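DNA polymerase (Pyrobaculum calidifontis, PDB 5MDN) probably catalyses template-directed DNA synthesis, as a family B polymerase that adds deoxyribonucleotides to a growing strand with release of diphosphate. Local coordinates at residues I541-I554 / S569-H583. Residues are numbered along the deposited sequence; the frame is centred on the assembly and turned at random.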
loop_
_atom_site.group_PDB
_atom_site.type_symbol
_atom_site.label_atom_id
_atom_site.label_comp_id
_atom_site.label_asym_id
_atom_site.label_seq_id
_atom_site.Cartn_x
_atom_site.Cartn_y
_atom_site.Cartn_z
ATOM N N ILE A 541 24.457 18.345 -4.126
ATOM C CA ILE A 541 23.911 19.053 -5.282
ATOM C C ILE A 541 22.586 19.735 -4.980
ATOM O O ILE A 541 22.148 20.586 -5.771
ATOM C CB ILE A 541 23.735 18.135 -6.510
ATOM C CG1 ILE A 541 22.401 17.385 -6.457
ATOM C CG2 ILE A 541 24.908 17.168 -6.623
ATOM C CD1 ILE A 541 22.496 16.019 -5.846
ATOM N N LEU A 542 21.931 19.402 -3.865
ATOM C CA LEU A 542 20.793 20.201 -3.422
ATOM C C LEU A 542 21.248 21.578 -2.957
ATOM O O LEU A 542 20.652 22.596 -3.328
ATOM C CB LEU A 542 20.036 19.479 -2.308
ATOM C CG LEU A 542 19.004 18.431 -2.721
ATOM C CD1 LEU A 542 18.409 17.770 -1.490
ATOM C CD2 LEU A 542 17.913 19.057 -3.574
ATOM N N LEU A 543 22.308 21.627 -2.143
ATOM C CA LEU A 543 22.881 22.908 -1.739
ATOM C C LEU A 543 23.316 23.733 -2.943
ATOM O O LEU A 543 23.291 24.968 -2.893
ATOM C CB LEU A 543 24.059 22.682 -0.790
ATOM C CG LEU A 543 23.751 22.601 0.708
ATOM C CD1 LEU A 543 23.046 21.307 1.072
ATOM C CD2 LEU A 543 25.033 22.755 1.518
ATOM N N ASP A 544 23.733 23.073 -4.025
ATOM C CA ASP A 544 24.053 23.794 -5.252
ATOM C C ASP A 544 22.803 24.418 -5.862
ATOM O O ASP A 544 22.836 25.565 -6.322
ATOM C CB ASP A 544 24.738 22.856 -6.248
ATOM C CG ASP A 544 25.028 23.525 -7.582
ATOM O OD1 ASP A 544 24.091 23.679 -8.393
ATOM O OD2 ASP A 544 26.196 23.903 -7.817
ATOM N N VAL A 545 21.693 23.674 -5.881
ATOM C CA VAL A 545 20.481 24.171 -6.525
ATOM C C VAL A 545 19.806 25.246 -5.677
ATOM O O VAL A 545 19.146 26.143 -6.218
ATOM C CB VAL A 545 19.535 22.991 -6.825
ATOM C CG1 VAL A 545 18.213 23.476 -7.397
ATOM C CG2 VAL A 545 20.195 22.021 -7.791
ATOM N N VAL A 546 19.976 25.209 -4.353
ATOM C CA VAL A 546 19.437 26.288 -3.528
ATOM C C VAL A 546 20.278 27.551 -3.686
ATOM O O VAL A 546 19.747 28.668 -3.693
ATOM C CB VAL A 546 19.307 25.854 -2.052
ATOM C CG1 VAL A 546 18.570 24.525 -1.947
ATOM C CG2 VAL A 546 20.657 25.787 -1.352
ATOM N N GLU A 547 21.600 27.400 -3.814
ATOM C CA GLU A 547 22.458 28.561 -4.021
ATOM C C GLU A 547 22.228 29.176 -5.397
ATOM O O GLU A 547 22.220 30.404 -5.539
ATOM C CB GLU A 547 23.925 28.173 -3.839
ATOM C CG GLU A 547 24.912 29.269 -4.213
ATOM C CD GLU A 547 24.700 30.548 -3.422
ATOM O OE1 GLU A 547 24.318 30.464 -2.236
ATOM O OE2 GLU A 547 24.913 31.640 -3.991
ATOM N N TYR A 548 22.036 28.340 -6.420
ATOM C CA TYR A 548 21.726 28.868 -7.744
ATOM C C TYR A 548 20.335 29.485 -7.786
ATOM O O TYR A 548 20.114 30.458 -8.515
ATOM C CB TYR A 548 21.854 27.767 -8.798
ATOM C CG TYR A 548 21.689 28.266 -10.217
ATOM C CD1 TYR A 548 22.776 28.751 -10.933
ATOM C CD2 TYR A 548 20.448 28.247 -10.842
ATOM C CE1 TYR A 548 22.631 29.208 -12.230
ATOM C CE2 TYR A 548 20.293 28.703 -12.137
ATOM C CZ TYR A 548 21.388 29.182 -12.827
ATOM O OH TYR A 548 21.238 29.635 -14.118
ATOM N N ALA A 549 19.388 28.935 -7.020
ATOM C CA ALA A 549 18.049 29.515 -6.965
ATOM C C ALA A 549 18.094 30.945 -6.441
ATOM O O ALA A 549 17.331 31.806 -6.892
ATOM C CB ALA A 549 17.137 28.651 -6.095
ATOM N N LYS A 550 18.981 31.209 -5.480
ATOM C CA LYS A 550 19.123 32.548 -4.919
ATOM C C LYS A 550 19.676 33.526 -5.948
ATOM O O LYS A 550 19.416 34.732 -5.861
ATOM C CB LYS A 550 20.029 32.462 -3.694
ATOM C CG LYS A 550 19.409 31.659 -2.563
ATOM C CD LYS A 550 20.173 31.810 -1.253
ATOM C CE LYS A 550 19.600 30.847 -0.217
ATOM N NZ LYS A 550 20.552 30.568 0.890
ATOM N N ARG A 551 20.441 33.031 -6.927
ATOM C CA ARG A 551 20.913 33.901 -7.995
ATOM C C ARG A 551 19.756 34.384 -8.854
ATOM O O ARG A 551 19.864 35.432 -9.500
ATOM C CB ARG A 551 21.945 33.174 -8.856
ATOM C CG ARG A 551 23.231 32.822 -8.122
ATOM C CD ARG A 551 24.310 32.310 -9.071
ATOM N NE ARG A 551 24.773 33.332 -10.005
ATOM C CZ ARG A 551 24.347 33.452 -11.258
ATOM N NH1 ARG A 551 23.440 32.611 -11.738
ATOM N NH2 ARG A 551 24.827 34.415 -12.031
ATOM N N LEU A 552 18.662 33.633 -8.880
ATOM C CA LEU A 552 17.407 34.091 -9.443
ATOM C C LEU A 552 16.541 34.658 -8.319
ATOM O O LEU A 552 16.883 34.577 -7.138
ATOM C CB LEU A 552 16.688 32.949 -10.163
ATOM C CG LEU A 552 17.498 32.114 -11.159
ATOM C CD1 LEU A 552 17.730 30.715 -10.612
ATOM C CD2 LEU A 552 16.799 32.053 -12.504
ATOM N N GLY A 553 15.406 35.237 -8.691
ATOM C CA GLY A 553 14.521 35.812 -7.699
ATOM C C GLY A 553 13.589 34.778 -7.098
ATOM O O GLY A 553 12.369 34.971 -7.090
ATOM N N ILE A 554 14.145 33.683 -6.582
ATOM C CA ILE A 554 13.360 32.538 -6.129
ATOM C C ILE A 554 13.598 32.316 -4.640
ATOM O O ILE A 554 14.708 31.957 -4.225
ATOM C CB ILE A 554 13.697 31.272 -6.926
ATOM C CG1 ILE A 554 13.344 31.464 -8.402
ATOM C CG2 ILE A 554 12.964 30.067 -6.349
ATOM C CD1 ILE A 554 13.682 30.274 -9.271
ATOM N N SER A 569 7.049 31.783 -9.387
ATOM C CA SER A 569 7.462 32.909 -10.209
ATOM C C SER A 569 7.732 32.410 -11.621
ATOM O O SER A 569 7.685 31.210 -11.898
ATOM C CB SER A 569 8.702 33.604 -9.633
ATOM O OG SER A 569 9.831 32.750 -9.681
ATOM N N GLY A 570 8.003 33.354 -12.523
ATOM C CA GLY A 570 8.475 32.980 -13.845
ATOM C C GLY A 570 9.871 32.391 -13.833
ATOM O O GLY A 570 10.236 31.630 -14.734
ATOM N N ALA A 571 10.671 32.741 -12.823
ATOM C CA ALA A 571 12.059 32.299 -12.760
ATOM C C ALA A 571 12.208 30.799 -12.523
ATOM O O ALA A 571 13.303 30.264 -12.735
ATOM C CB ALA A 571 12.797 33.070 -11.664
ATOM N N VAL A 572 11.152 30.113 -12.072
ATOM C CA VAL A 572 11.268 28.686 -11.767
ATOM C C VAL A 572 11.665 27.904 -13.014
ATOM O O VAL A 572 12.414 26.923 -12.937
ATOM C CB VAL A 572 9.964 28.149 -11.147
ATOM C CG1 VAL A 572 9.675 28.852 -9.828
ATOM C CG2 VAL A 572 8.786 28.288 -12.107
ATOM N N ASP A 573 11.159 28.320 -14.180
ATOM C CA ASP A 573 11.449 27.608 -15.422
ATOM C C ASP A 573 12.943 27.574 -15.710
ATOM O O ASP A 573 13.444 26.608 -16.298
ATOM C CB ASP A 573 10.707 28.270 -16.582
ATOM C CG ASP A 573 9.208 28.314 -16.367
ATOM O OD1 ASP A 573 8.652 27.309 -15.874
ATOM O OD2 ASP A 573 8.586 29.350 -16.692
ATOM N N ARG A 574 13.667 28.617 -15.305
ATOM C CA ARG A 574 15.115 28.635 -15.469
ATOM C C ARG A 574 15.811 27.767 -14.429
ATOM O O ARG A 574 16.847 27.162 -14.725
ATOM C CB ARG A 574 15.620 30.076 -15.387
ATOM C CG ARG A 574 14.995 30.989 -16.429
ATOM C CD ARG A 574 15.698 32.328 -16.521
ATOM N NE ARG A 574 14.777 33.366 -16.976
ATOM C CZ ARG A 574 14.079 34.151 -16.162
ATOM N NH1 ARG A 574 14.203 34.025 -14.848
ATOM N NH2 ARG A 574 13.255 35.066 -16.658
ATOM N N LEU A 575 15.265 27.702 -13.212
ATOM C CA LEU A 575 15.812 26.801 -12.203
ATOM C C LEU A 575 15.643 25.343 -12.613
ATOM O O LEU A 575 16.553 24.529 -12.425
ATOM C CB LEU A 575 15.147 27.055 -10.850
ATOM C CG LEU A 575 15.580 26.127 -9.713
ATOM C CD1 LEU A 575 17.080 26.233 -9.480
ATOM C CD2 LEU A 575 14.810 26.429 -8.437
ATOM N N VAL A 576 14.485 24.996 -13.179
ATOM C CA VAL A 576 14.255 23.624 -13.620
ATOM C C VAL A 576 15.146 23.291 -14.809
ATOM O O VAL A 576 15.766 22.222 -14.863
ATOM C CB VAL A 576 12.767 23.412 -13.955
ATOM C CG1 VAL A 576 12.544 22.035 -14.563
ATOM C CG2 VAL A 576 11.911 23.597 -12.713
ATOM N N LYS A 577 15.221 24.201 -15.782
ATOM C CA LYS A 577 16.089 23.984 -16.934
ATOM C C LYS A 577 17.558 23.955 -16.528
ATOM O O LYS A 577 18.372 23.310 -17.199
ATOM C CB LYS A 577 15.818 25.057 -17.989
ATOM C CG LYS A 577 16.235 24.669 -19.398
ATOM C CD LYS A 577 15.687 25.660 -20.416
ATOM C CE LYS A 577 15.938 25.189 -21.838
ATOM N NZ LYS A 577 15.014 25.851 -22.802
ATOM N N TYR A 578 17.914 24.651 -15.445
ATOM C CA TYR A 578 19.278 24.592 -14.926
ATOM C C TYR A 578 19.620 23.186 -14.444
ATOM O O TYR A 578 20.668 22.636 -14.800
ATOM C CB TYR A 578 19.451 25.610 -13.797
ATOM C CG TYR A 578 20.701 25.429 -12.962
ATOM C CD1 TYR A 578 21.936 25.880 -13.411
ATOM C CD2 TYR A 578 20.639 24.828 -11.711
ATOM C CE1 TYR A 578 23.078 25.720 -12.643
ATOM C CE2 TYR A 578 21.773 24.666 -10.938
ATOM C CZ TYR A 578 22.990 25.115 -11.408
ATOM O OH TYR A 578 24.120 24.954 -10.639
ATOM N N VAL A 579 18.741 22.587 -13.635
ATOM C CA VAL A 579 19.028 21.274 -13.060
ATOM C C VAL A 579 19.140 20.213 -14.147
ATOM O O VAL A 579 19.922 19.262 -14.020
ATOM C CB VAL A 579 17.954 20.907 -12.016
ATOM C CG1 VAL A 579 18.280 19.578 -11.351
ATOM C CG2 VAL A 579 17.833 22.003 -10.970
ATOM N N GLU A 580 18.377 20.354 -15.233
ATOM C CA GLU A 580 18.511 19.426 -16.351
ATOM C C GLU A 580 19.866 19.589 -17.035
ATOM O O GLU A 580 20.587 18.609 -17.248
ATOM C CB GLU A 580 17.371 19.636 -17.347
ATOM C CG GLU A 580 16.953 18.379 -18.108
ATOM C CD GLU A 580 18.083 17.764 -18.914
ATOM O OE1 GLU A 580 18.519 18.396 -19.900
ATOM O OE2 GLU A 580 18.536 16.652 -18.557
ATOM N N GLU A 581 20.220 20.821 -17.404
ATOM C CA GLU A 581 21.473 21.049 -18.119
ATOM C C GLU A 581 22.681 20.804 -17.219
ATOM O O GLU A 581 23.672 20.205 -17.650
ATOM C CB GLU A 581 21.490 22.464 -18.696
ATOM C CG GLU A 581 20.483 22.665 -19.821
ATOM C CD GLU A 581 20.533 24.057 -20.419
ATOM O OE1 GLU A 581 21.372 24.867 -19.975
ATOM O OE2 GLU A 581 19.731 24.341 -21.336
ATOM N N ARG A 582 22.615 21.255 -15.965
ATOM C CA ARG A 582 23.753 21.138 -15.056
ATOM C C ARG A 582 23.896 19.732 -14.488
ATOM O O ARG A 582 24.997 19.173 -14.471
ATOM C CB ARG A 582 23.606 22.152 -13.917
ATOM C CG ARG A 582 24.663 22.070 -12.819
ATOM C CD ARG A 582 26.092 22.087 -13.315
ATOM N NE ARG A 582 26.987 21.470 -12.336
ATOM C CZ ARG A 582 27.400 22.057 -11.216
ATOM N NH1 ARG A 582 27.000 23.286 -10.918
ATOM N NH2 ARG A 582 28.211 21.411 -10.388
ATOM N N HIS A 583 22.797 19.143 -14.020
ATOM C CA HIS A 583 22.864 17.879 -13.306
ATOM C C HIS A 583 22.266 16.702 -14.064
ATOM O O HIS A 583 22.392 15.564 -13.598
ATOM C CB HIS A 583 22.176 18.019 -11.940
ATOM C CG HIS A 583 22.940 18.867 -10.971
ATOM N ND1 HIS A 583 22.482 20.090 -10.530
ATOM C CD2 HIS A 583 24.138 18.675 -10.370
ATOM C CE1 HIS A 583 23.360 20.611 -9.692
ATOM N NE2 HIS A 583 24.375 19.772 -9.577
#
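Tyr548 and Tyr578 stack face to face between two helices of the palm domain of this family B polymerase, helix 528-551 and helix 572-583. The helices are joined through the hairpin of strands 556-560 and 563-567 and pack side by side, their segments running roughly antiparallel at 143° with axes 10.1 Å apart. The two phenol rings are almost parallel, planes 5° apart, and their centroids lie 3.5 Å from each other. Each ring is swung across the gap by a first torsion that sets CG anti to its own backbone N. The far face of the Tyr578 ring is met near its rim by CB of Arg582.

Polar contacts gather around Asp544. Tyr578 OH donates at 2.6 Å to Asp544 OD1, which accepts through its syn lone pair, with carboxylate and ring nearly coplanar. The other oxygen, OD2, forms a salt bridge with Arg582 NH1, the hydrogen bond within it weak and the guanidinium standing almost perpendicular to the carboxylate. A phenylalanine in place of Tyr578 would probably leave Asp544 OD1 without its hydroxyl donor and the carboxylate freer to turn. His583 brings the edge of its imidazole toward the same OD1, while Ile541 lies over one face of that ring.

Apolar packing fills the side nearer the palm sheet. Leu575 reaches Val545 CG1 with CD1 at 3.6 Å and Ala549 CB with CD2 at 4.0 Å; Val545 also rests on Val579 and, beyond the pair, on Phe421. Past the helix end, Leu552 CD2 lies against Arg574 CB, and Ile554, whose side chain also touches Val566 of the hairpin, places CG1 3.7 Å from Ala571 CB.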